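Local coordinates for single-stranded DNA-binding protein WHY3, chloroplastic (Arabidopsis thaliana, PDB 4KOQ) that binds single-stranded DNA as a homotetramer, guarding plastid genome stability against illegitimate recombination and repressing transcription of the kinesin gene KP1 in the nucleus, at residues I15-T23 / P53-W62; K43-F51 / K65-I75. All blocks are in the same frame, centred on the assembly; numbering follows the deposited sequence.

Contact 1 of 2, residues I15-T23 / P53-W62; sequences IYKGKAALT and PAAGVRQYDW. With PO4 (phosphate ion), chain C.
With its CG beside the backbone N and opposite the carbonyl carbon (chi1 -57°), Tyr60 lays its ring across residues 16-21, and the like torsion of Tyr16 (chi1 -61°) brings that ring close to it. Ala21 CB sits over one face of the Tyr60 ring in a CH-pi contact, 3.6 Å from the centroid and 7° off the normal. The two tyrosine rings meet obliquely, Tyr16 CD1 lying 3.6 Å from Tyr60 CE1. At the ring's edge and in its plane lies Lys17 O, 2.6 Å from Tyr60 OH; the same hydroxyl is 2.5 Å from O2 of a phosphate ion, probably from the crystallisation liquor. Phosphate O4 lies over the ring face opposite Ala21. Without the ring, as with an alanine here, Ala21 CB would probably lose its aromatic cover, a gap would open beside Tyr16 and Lys17 O would be left without its neighbouring hydroxyl. Farther along, Trp62 reaches Thr23 OG1 with CH2 at 3.5 Å, though that hydroxyl is hydrogen-bonded to Ser14. Between the backbones, Ala54 N donates to Lys19 O at 2.8 Å from above the carbonyl plane. Residues 17-22, probably required for single-stranded DNA binding, turn beside the Tyr16 and Tyr60 rings. The Lys17 amine turns elsewhere, to a salt bridge with Glu143 of helix 141-158, while Ala20 and Leu22 pack on strand 131-140 and strand 39-56 continues the pairing through Ala52.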
loop_
_atom_site.group_PDB
_atom_site.type_symbol
_atom_site.label_atom_id
_atom_site.label_comp_id
_atom_site.label_asym_id
_atom_site.label_seq_id
_atom_site.Cartn_x
_atom_site.Cartn_y
_atom_site.Cartn_z
ATOM N N ILE A 15 5.559 16.906 -13.676
ATOM C CA ILE A 15 5.833 18.000 -12.775
ATOM C C ILE A 15 6.399 19.104 -13.621
ATOM O O ILE A 15 7.404 18.902 -14.305
ATOM C CB ILE A 15 6.818 17.563 -11.721
ATOM C CG1 ILE A 15 6.199 16.427 -10.911
ATOM C CG2 ILE A 15 7.191 18.711 -10.777
ATOM C CD1 ILE A 15 7.193 15.604 -10.158
ATOM N N TYR A 16 5.738 20.256 -13.595
ATOM C CA TYR A 16 6.115 21.382 -14.432
ATOM C C TYR A 16 6.639 22.520 -13.581
ATOM O O TYR A 16 5.957 22.991 -12.678
ATOM C CB TYR A 16 4.890 21.862 -15.187
ATOM C CG TYR A 16 4.296 20.843 -16.095
ATOM C CD1 TYR A 16 4.894 20.529 -17.291
ATOM C CD2 TYR A 16 3.126 20.174 -15.748
ATOM C CE1 TYR A 16 4.363 19.590 -18.121
ATOM C CE2 TYR A 16 2.583 19.234 -16.584
ATOM C CZ TYR A 16 3.201 18.956 -17.768
ATOM O OH TYR A 16 2.677 18.020 -18.610
ATOM N N LYS A 17 7.874 22.940 -13.826
ATOM C CA LYS A 17 8.433 24.001 -13.048
ATOM C C LYS A 17 8.916 25.131 -13.949
ATOM O O LYS A 17 8.795 25.071 -15.179
ATOM C CB LYS A 17 9.570 23.476 -12.148
ATOM C CG LYS A 17 9.088 22.547 -11.018
ATOM C CD LYS A 17 8.180 23.272 -10.001
ATOM C CE LYS A 17 7.430 22.283 -9.134
ATOM N NZ LYS A 17 8.279 21.831 -8.022
ATOM N N GLY A 18 9.501 26.146 -13.324
ATOM C CA GLY A 18 9.883 27.350 -14.030
ATOM C C GLY A 18 10.872 27.162 -15.157
ATOM O O GLY A 18 10.740 27.788 -16.209
ATOM N N LYS A 19 11.858 26.297 -14.942
ATOM C CA LYS A 19 12.975 26.127 -15.853
ATOM C C LYS A 19 13.019 24.750 -16.492
ATOM O O LYS A 19 13.834 24.505 -17.356
ATOM C CB LYS A 19 14.283 26.342 -15.089
ATOM C CG LYS A 19 14.461 27.764 -14.562
ATOM C CD LYS A 19 15.615 27.834 -13.573
ATOM C CE LYS A 19 15.753 29.209 -12.947
ATOM N NZ LYS A 19 16.713 29.181 -11.802
ATOM N N ALA A 20 12.164 23.835 -16.041
ATOM C CA ALA A 20 12.237 22.440 -16.500
ATOM C C ALA A 20 10.929 21.732 -16.179
ATOM O O ALA A 20 10.185 22.199 -15.335
ATOM C CB ALA A 20 13.360 21.746 -15.825
ATOM N N ALA A 21 10.679 20.654 -16.911
ATOM C CA ALA A 21 9.605 19.719 -16.688
ATOM C C ALA A 21 10.174 18.299 -16.564
ATOM O O ALA A 21 11.213 17.981 -17.140
ATOM C CB ALA A 21 8.617 19.767 -17.875
ATOM N N LEU A 22 9.459 17.449 -15.843
ATOM C CA LEU A 22 9.794 16.036 -15.692
ATOM C C LEU A 22 8.514 15.221 -15.886
ATOM O O LEU A 22 7.501 15.528 -15.271
ATOM C CB LEU A 22 10.303 15.788 -14.259
ATOM C CG LEU A 22 10.513 14.331 -13.847
ATOM C CD1 LEU A 22 11.522 13.618 -14.730
ATOM C CD2 LEU A 22 10.895 14.248 -12.377
ATOM N N THR A 23 8.553 14.217 -16.738
ATOM C CA THR A 23 7.444 13.290 -16.866
ATOM C C THR A 23 7.956 11.886 -16.577
ATOM O O THR A 23 9.061 11.520 -16.961
ATOM C CB THR A 23 6.829 13.333 -18.302
ATOM O OG1 THR A 23 6.449 14.668 -18.617
ATOM C CG2 THR A 23 5.624 12.480 -18.383
ATOM N N PRO A 53 14.100 21.088 -20.731
ATOM C CA PRO A 53 14.368 22.446 -20.273
ATOM C C PRO A 53 13.245 23.381 -20.739
ATOM O O PRO A 53 12.623 23.076 -21.758
ATOM C CB PRO A 53 15.705 22.793 -20.963
ATOM C CG PRO A 53 15.702 21.983 -22.228
ATOM C CD PRO A 53 14.937 20.701 -21.880
ATOM N N ALA A 54 12.980 24.455 -20.011
ATOM C CA ALA A 54 11.923 25.384 -20.433
ATOM C C ALA A 54 12.348 26.021 -21.773
ATOM O O ALA A 54 13.522 26.195 -22.008
ATOM C CB ALA A 54 11.670 26.443 -19.370
ATOM N N ALA A 55 11.395 26.285 -22.658
ATOM C CA ALA A 55 11.694 26.862 -23.973
ATOM C C ALA A 55 10.813 28.064 -24.313
ATOM O O ALA A 55 10.942 28.625 -25.390
ATOM C CB ALA A 55 11.530 25.813 -25.050
ATOM N N GLY A 56 9.925 28.447 -23.406
ATOM C CA GLY A 56 8.983 29.527 -23.651
ATOM C C GLY A 56 7.843 29.463 -22.650
ATOM O O GLY A 56 7.770 28.528 -21.847
ATOM N N VAL A 57 6.951 30.448 -22.689
ATOM C CA VAL A 57 5.834 30.502 -21.755
ATOM C C VAL A 57 5.053 29.201 -21.794
ATOM O O VAL A 57 4.601 28.761 -22.856
ATOM C CB VAL A 57 4.892 31.713 -22.050
ATOM C CG1 VAL A 57 4.376 31.660 -23.473
ATOM C CG2 VAL A 57 3.734 31.743 -21.054
ATOM N N ARG A 58 4.927 28.578 -20.620
ATOM C CA ARG A 58 4.267 27.283 -20.466
ATOM C C ARG A 58 4.683 26.249 -21.513
ATOM O O ARG A 58 3.878 25.407 -21.922
ATOM C CB ARG A 58 2.750 27.464 -20.493
ATOM C CG ARG A 58 2.172 28.028 -19.206
ATOM C CD ARG A 58 0.649 28.131 -19.288
ATOM N NE ARG A 58 0.041 26.920 -19.845
ATOM C CZ ARG A 58 -0.403 25.885 -19.132
ATOM N NH1 ARG A 58 -0.327 25.885 -17.806
ATOM N NH2 ARG A 58 -0.933 24.838 -19.750
ATOM N N GLN A 59 5.943 26.304 -21.936
ATOM C CA GLN A 59 6.437 25.430 -22.983
ATOM C C GLN A 59 7.825 24.878 -22.675
ATOM O O GLN A 59 8.704 25.563 -22.158
ATOM C CB GLN A 59 6.487 26.177 -24.313
ATOM C CG GLN A 59 5.119 26.394 -24.949
ATOM C CD GLN A 59 5.192 27.277 -26.178
ATOM O OE1 GLN A 59 6.139 28.051 -26.344
ATOM N NE2 GLN A 59 4.200 27.155 -27.054
ATOM N N TYR A 60 8.018 23.622 -23.022
ATOM C CA TYR A 60 9.280 22.994 -22.769
ATOM C C TYR A 60 9.748 22.368 -24.058
ATOM O O TYR A 60 8.955 21.896 -24.864
ATOM C CB TYR A 60 9.133 21.954 -21.657
ATOM C CG TYR A 60 8.580 22.528 -20.372
ATOM C CD1 TYR A 60 7.205 22.595 -20.145
ATOM C CD2 TYR A 60 9.423 23.026 -19.385
ATOM C CE1 TYR A 60 6.708 23.102 -18.973
ATOM C CE2 TYR A 60 8.920 23.523 -18.212
ATOM C CZ TYR A 60 7.567 23.571 -18.017
ATOM O OH TYR A 60 7.075 24.082 -16.847
ATOM N N ASP A 61 11.056 22.355 -24.233
ATOM C CA ASP A 61 11.649 21.841 -25.443
ATOM C C ASP A 61 11.890 20.330 -25.364
ATOM O O ASP A 61 12.983 19.869 -25.035
ATOM C CB ASP A 61 12.943 22.598 -25.688
ATOM C CG ASP A 61 13.533 22.315 -27.031
ATOM O OD1 ASP A 61 12.986 21.461 -27.756
ATOM O OD2 ASP A 61 14.561 22.940 -27.333
ATOM N N TRP A 62 10.859 19.568 -25.703
ATOM C CA TRP A 62 10.927 18.118 -25.663
ATOM C C TRP A 62 11.815 17.559 -26.746
ATOM O O TRP A 62 12.239 16.405 -26.681
ATOM C CB TRP A 62 9.520 17.532 -25.726
ATOM C CG TRP A 62 8.725 17.933 -24.512
ATOM C CD1 TRP A 62 7.795 18.927 -24.427
ATOM C CD2 TRP A 62 8.830 17.370 -23.194
ATOM N NE1 TRP A 62 7.314 19.015 -23.148
ATOM C CE2 TRP A 62 7.927 18.064 -22.375
ATOM C CE3 TRP A 62 9.612 16.353 -22.632
ATOM C CZ2 TRP A 62 7.775 17.776 -21.018
ATOM C CZ3 TRP A 62 9.464 16.065 -21.284
ATOM C CH2 TRP A 62 8.548 16.761 -20.499
HETATM P P PO4 C . 7.345 27.501 -18.174
HETATM O O1 PO4 C . 8.493 28.352 -17.687
HETATM O O2 PO4 C . 6.963 26.537 -17.085
HETATM O O3 PO4 C . 6.140 28.357 -18.465
HETATM O O4 PO4 C . 7.787 26.787 -19.432
#

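Contact 2 of 2, residues K43-F51 / K65-I75; sequences KEGFLLLQF and KQVFSLSVTEI. With PO4 (phosphate ion), chain B.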
loop_
_atom_site.group_PDB
_atom_site.type_symbol
_atom_site.label_atom_id
_atom_site.label_comp_id
_atom_site.label_asym_id
_atom_site.label_seq_id
_atom_site.Cartn_x
_atom_site.Cartn_y
_atom_site.Cartn_z
ATOM N N LYS A 43 12.197 -9.763 -18.188
ATOM C CA LYS A 43 12.747 -8.442 -17.884
ATOM C C LYS A 43 11.801 -7.683 -16.939
ATOM O O LYS A 43 10.629 -7.597 -17.202
ATOM C CB LYS A 43 12.929 -7.644 -19.166
ATOM C CG LYS A 43 13.712 -6.342 -18.992
ATOM C CD LYS A 43 13.742 -5.549 -20.283
ATOM C CE LYS A 43 14.908 -4.568 -20.335
ATOM N NZ LYS A 43 14.712 -3.394 -19.450
ATOM N N GLU A 44 12.336 -7.193 -15.830
ATOM C CA GLU A 44 11.571 -6.361 -14.925
ATOM C C GLU A 44 11.070 -5.139 -15.640
ATOM O O GLU A 44 11.666 -4.646 -16.604
ATOM C CB GLU A 44 12.438 -5.874 -13.781
ATOM C CG GLU A 44 12.952 -6.884 -12.868
ATOM C CD GLU A 44 13.784 -6.233 -11.783
ATOM O OE1 GLU A 44 14.567 -5.269 -12.097
ATOM O OE2 GLU A 44 13.605 -6.662 -10.617
ATOM N N GLY A 45 9.967 -4.617 -15.137
ATOM C CA GLY A 45 9.513 -3.314 -15.525
ATOM C C GLY A 45 10.421 -2.228 -14.995
ATOM O O GLY A 45 11.338 -2.496 -14.224
ATOM N N PHE A 46 10.168 -0.992 -15.406
ATOM C CA PHE A 46 10.988 0.140 -14.928
ATOM C C PHE A 46 10.182 1.403 -15.136
ATOM O O PHE A 46 9.066 1.348 -15.664
ATOM C CB PHE A 46 12.325 0.230 -15.685
ATOM C CG PHE A 46 12.177 0.429 -17.180
ATOM C CD1 PHE A 46 11.938 -0.657 -18.002
ATOM C CD2 PHE A 46 12.299 1.683 -17.759
ATOM C CE1 PHE A 46 11.798 -0.487 -19.389
ATOM C CE2 PHE A 46 12.165 1.854 -19.144
ATOM C CZ PHE A 46 11.909 0.755 -19.950
ATOM N N LEU A 47 10.739 2.537 -14.706
ATOM C CA LEU A 47 10.121 3.819 -14.923
ATOM C C LEU A 47 10.993 4.644 -15.858
ATOM O O LEU A 47 12.220 4.745 -15.671
ATOM C CB LEU A 47 9.994 4.604 -13.591
ATOM C CG LEU A 47 9.064 3.967 -12.550
ATOM C CD1 LEU A 47 8.951 4.811 -11.296
ATOM C CD2 LEU A 47 7.682 3.681 -13.093
ATOM N N LEU A 48 10.365 5.254 -16.843
ATOM C CA LEU A 48 11.053 6.127 -17.773
ATOM C C LEU A 48 10.842 7.582 -17.371
ATOM O O LEU A 48 9.716 8.089 -17.352
ATOM C CB LEU A 48 10.488 5.949 -19.191
ATOM C CG LEU A 48 11.202 6.771 -20.276
ATOM C CD1 LEU A 48 12.680 6.435 -20.305
ATOM C CD2 LEU A 48 10.570 6.543 -21.640
ATOM N N LEU A 49 11.942 8.241 -17.062
ATOM C CA LEU A 49 11.946 9.648 -16.709
ATOM C C LEU A 49 12.384 10.476 -17.905
ATOM O O LEU A 49 13.410 10.179 -18.493
ATOM C CB LEU A 49 12.976 9.910 -15.620
ATOM C CG LEU A 49 13.018 9.045 -14.361
ATOM C CD1 LEU A 49 13.782 9.769 -13.253
ATOM C CD2 LEU A 49 11.689 8.672 -13.886
ATOM N N GLN A 50 11.612 11.507 -18.238
ATOM C CA GLN A 50 11.945 12.417 -19.340
ATOM C C GLN A 50 12.045 13.823 -18.811
ATOM O O GLN A 50 11.096 14.325 -18.227
ATOM C CB GLN A 50 10.867 12.333 -20.417
ATOM C CG GLN A 50 10.607 10.878 -20.863
ATOM C CD GLN A 50 9.742 10.782 -22.132
ATOM O OE1 GLN A 50 9.989 11.461 -23.135
ATOM N NE2 GLN A 50 8.736 9.940 -22.082
ATOM N N PHE A 51 13.201 14.460 -19.001
ATOM C CA PHE A 51 13.444 15.804 -18.479
ATOM C C PHE A 51 13.537 16.734 -19.681
ATOM O O PHE A 51 14.200 16.387 -20.675
ATOM C CB PHE A 51 14.793 15.901 -17.745
ATOM C CG PHE A 51 14.899 15.099 -16.439
ATOM C CD1 PHE A 51 15.064 13.721 -16.448
ATOM C CD2 PHE A 51 14.918 15.766 -15.218
ATOM C CE1 PHE A 51 15.190 13.023 -15.268
ATOM C CE2 PHE A 51 15.061 15.073 -14.040
ATOM C CZ PHE A 51 15.199 13.702 -14.068
ATOM N N LYS A 65 14.873 16.832 -24.960
ATOM C CA LYS A 65 14.673 16.058 -23.728
ATOM C C LYS A 65 15.822 15.098 -23.484
ATOM O O LYS A 65 16.521 14.671 -24.416
ATOM C CB LYS A 65 13.379 15.275 -23.818
ATOM C CG LYS A 65 13.432 14.075 -24.699
ATOM C CD LYS A 65 12.053 13.468 -24.845
ATOM C CE LYS A 65 12.103 12.225 -25.722
ATOM N NZ LYS A 65 10.773 11.564 -25.830
ATOM N N GLN A 66 16.024 14.752 -22.221
ATOM C CA GLN A 66 16.956 13.716 -21.870
ATOM C C GLN A 66 16.189 12.701 -21.055
ATOM O O GLN A 66 15.362 13.075 -20.260
ATOM C CB GLN A 66 18.122 14.272 -21.081
ATOM C CG GLN A 66 18.937 15.342 -21.828
ATOM C CD GLN A 66 19.719 14.811 -22.986
ATOM O OE1 GLN A 66 19.999 13.617 -23.091
ATOM N NE2 GLN A 66 20.089 15.720 -23.910
ATOM N N VAL A 67 16.482 11.433 -21.270
ATOM C CA VAL A 67 15.752 10.370 -20.582
ATOM C C VAL A 67 16.639 9.467 -19.747
ATOM O O VAL A 67 17.845 9.314 -19.988
ATOM C CB VAL A 67 14.981 9.506 -21.599
ATOM C CG1 VAL A 67 14.196 10.419 -22.527
ATOM C CG2 VAL A 67 15.911 8.637 -22.358
ATOM N N PHE A 68 16.026 8.856 -18.738
ATOM C CA PHE A 68 16.749 7.999 -17.834
ATOM C C PHE A 68 15.781 6.893 -17.424
ATOM O O PHE A 68 14.620 7.174 -17.150
ATOM C CB PHE A 68 17.233 8.806 -16.622
ATOM C CG PHE A 68 18.257 8.069 -15.768
ATOM C CD1 PHE A 68 19.605 8.195 -16.042
ATOM C CD2 PHE A 68 17.870 7.307 -14.665
ATOM C CE1 PHE A 68 20.559 7.554 -15.264
ATOM C CE2 PHE A 68 18.828 6.644 -13.882
ATOM C CZ PHE A 68 20.179 6.771 -14.203
ATOM N N SER A 69 16.228 5.643 -17.469
ATOM C CA SER A 69 15.404 4.500 -17.084
ATOM C C SER A 69 15.663 4.048 -15.658
ATOM O O SER A 69 16.693 3.424 -15.394
ATOM C CB SER A 69 15.717 3.327 -18.011
ATOM O OG SER A 69 15.366 3.660 -19.344
ATOM N N LEU A 70 14.717 4.302 -14.756
ATOM C CA LEU A 70 14.892 3.961 -13.353
ATOM C C LEU A 70 14.496 2.529 -13.110
ATOM O O LEU A 70 13.336 2.177 -13.347
ATOM C CB LEU A 70 13.950 4.810 -12.488
ATOM C CG LEU A 70 14.326 6.095 -11.784
ATOM C CD1 LEU A 70 13.215 6.366 -10.744
ATOM C CD2 LEU A 70 15.676 6.046 -11.127
ATOM N N SER A 71 15.441 1.714 -12.661
ATOM C CA SER A 71 15.198 0.314 -12.363
ATOM C C SER A 71 14.452 0.142 -11.046
ATOM O O SER A 71 14.375 1.053 -10.195
ATOM C CB SER A 71 16.518 -0.441 -12.271
ATOM O OG SER A 71 17.152 -0.088 -11.055
ATOM N N VAL A 72 13.942 -1.066 -10.849
ATOM C CA VAL A 72 13.344 -1.437 -9.572
ATOM C C VAL A 72 14.238 -1.119 -8.377
ATOM O O VAL A 72 13.769 -0.575 -7.377
ATOM C CB VAL A 72 12.970 -2.930 -9.640
ATOM C CG1 VAL A 72 12.742 -3.509 -8.297
ATOM C CG2 VAL A 72 11.756 -3.106 -10.555
ATOM N N THR A 73 15.521 -1.481 -8.441
ATOM C CA THR A 73 16.424 -1.231 -7.301
ATOM C C THR A 73 16.597 0.258 -7.071
ATOM O O THR A 73 16.599 0.711 -5.955
ATOM C CB THR A 73 17.810 -1.886 -7.525
ATOM O OG1 THR A 73 17.630 -3.300 -7.649
ATOM C CG2 THR A 73 18.751 -1.610 -6.361
ATOM N N GLU A 74 16.702 1.014 -8.151
ATOM C CA GLU A 74 16.806 2.476 -8.043
ATOM C C GLU A 74 15.574 3.141 -7.453
ATOM O O GLU A 74 15.685 4.044 -6.636
ATOM C CB GLU A 74 17.172 3.068 -9.408
ATOM C CG GLU A 74 18.590 2.758 -9.801
ATOM C CD GLU A 74 18.920 2.937 -11.291
ATOM O OE1 GLU A 74 18.020 3.154 -12.132
ATOM O OE2 GLU A 74 20.128 2.811 -11.649
ATOM N N ILE A 75 14.391 2.645 -7.825
ATOM C CA ILE A 75 13.169 3.031 -7.177
ATOM C C ILE A 75 13.268 2.715 -5.708
ATOM O O ILE A 75 12.887 3.509 -4.866
ATOM C CB ILE A 75 11.949 2.335 -7.805
ATOM C CG1 ILE A 75 11.800 2.784 -9.250
ATOM C CG2 ILE A 75 10.727 2.637 -6.942
ATOM C CD1 ILE A 75 11.055 1.820 -10.172
HETATM P P PO4 B . 18.971 4.995 -19.687
HETATM O O1 PO4 B . 18.318 6.244 -20.201
HETATM O O2 PO4 B . 20.374 4.872 -20.231
HETATM O O3 PO4 B . 19.071 4.972 -18.201
HETATM O O4 PO4 B . 18.122 3.809 -20.099
HETATM O O HOH W 1 16.534 -3.590 -10.463
HETATM O O HOH W 2 14.008 -2.642 -13.236
#
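The Glu44 side chain crosses Val72 at about a right angle, with OE1 3.7 Å from Val72 CB, and two waters extend the contact: both donate to OE1 and accept from the first turn of helix 72-79, one from Val72 N and the other from Thr73 N. Phe46 holds CG between its backbone N and carbonyl carbon (chi1 60°), which brings the ring obliquely to Ser69, CE2 3.7 Å from Ser69 OG. Leu47 pairs with Leu70 through two backbone bonds and crosses Ile75, its CG 3.8 Å from CD1 of that residue. Leu48 passes CD1 over Val67 CB at 4.0 Å, on the face it shares with Ser69, whose N and OG both hydrogen-bond a phosphate also held by His91 and Lys105. On the other face Leu49 CD1 rests 4.0 Å from Leu70 CG. Gln50 and Lys65 run side by side in the same direction, and Lys65 NZ donates to Gln50 OE1 at 2.8 Å, tilted 28° from the carbonyl plane. Phe51, paired with Gln66, has Gln66 O at its ring edge. Residues 47-51 pair with 66-70 as an antiparallel hairpin, the short strand segments 46-51 and 66-70 at 161°. Ser71 and Glu74 then form a capping box at the start of helix 72-79 (Glu74 N to Ser71 OG 3.1 Å, Ser71 N to Glu74 OE1 3.0 Å), beside one four-stranded sheet of the Whirly fold.

Both contacts join strand 39-56 to its neighbours in one antiparallel sheet, and they meet where Thr23 O lies 2.9 Å from Gln50 N, probably a hydrogen bond, and where Leu22 packs on Phe51. Contact 2 lies near the centre of the chain, with about half its touching residues buried, and rests on regular backbone pairing and leucine packing against strand 103-111 and helix 141-158. Contact 1, about 19 Å away between centres, is a surface contact at the sheet's end, with a single strand bridge and aromatic rings against small side chains and backbone. A phosphate lies beside contact 1, whereas at contact 2 one is hydrogen-bonded by a strand residue.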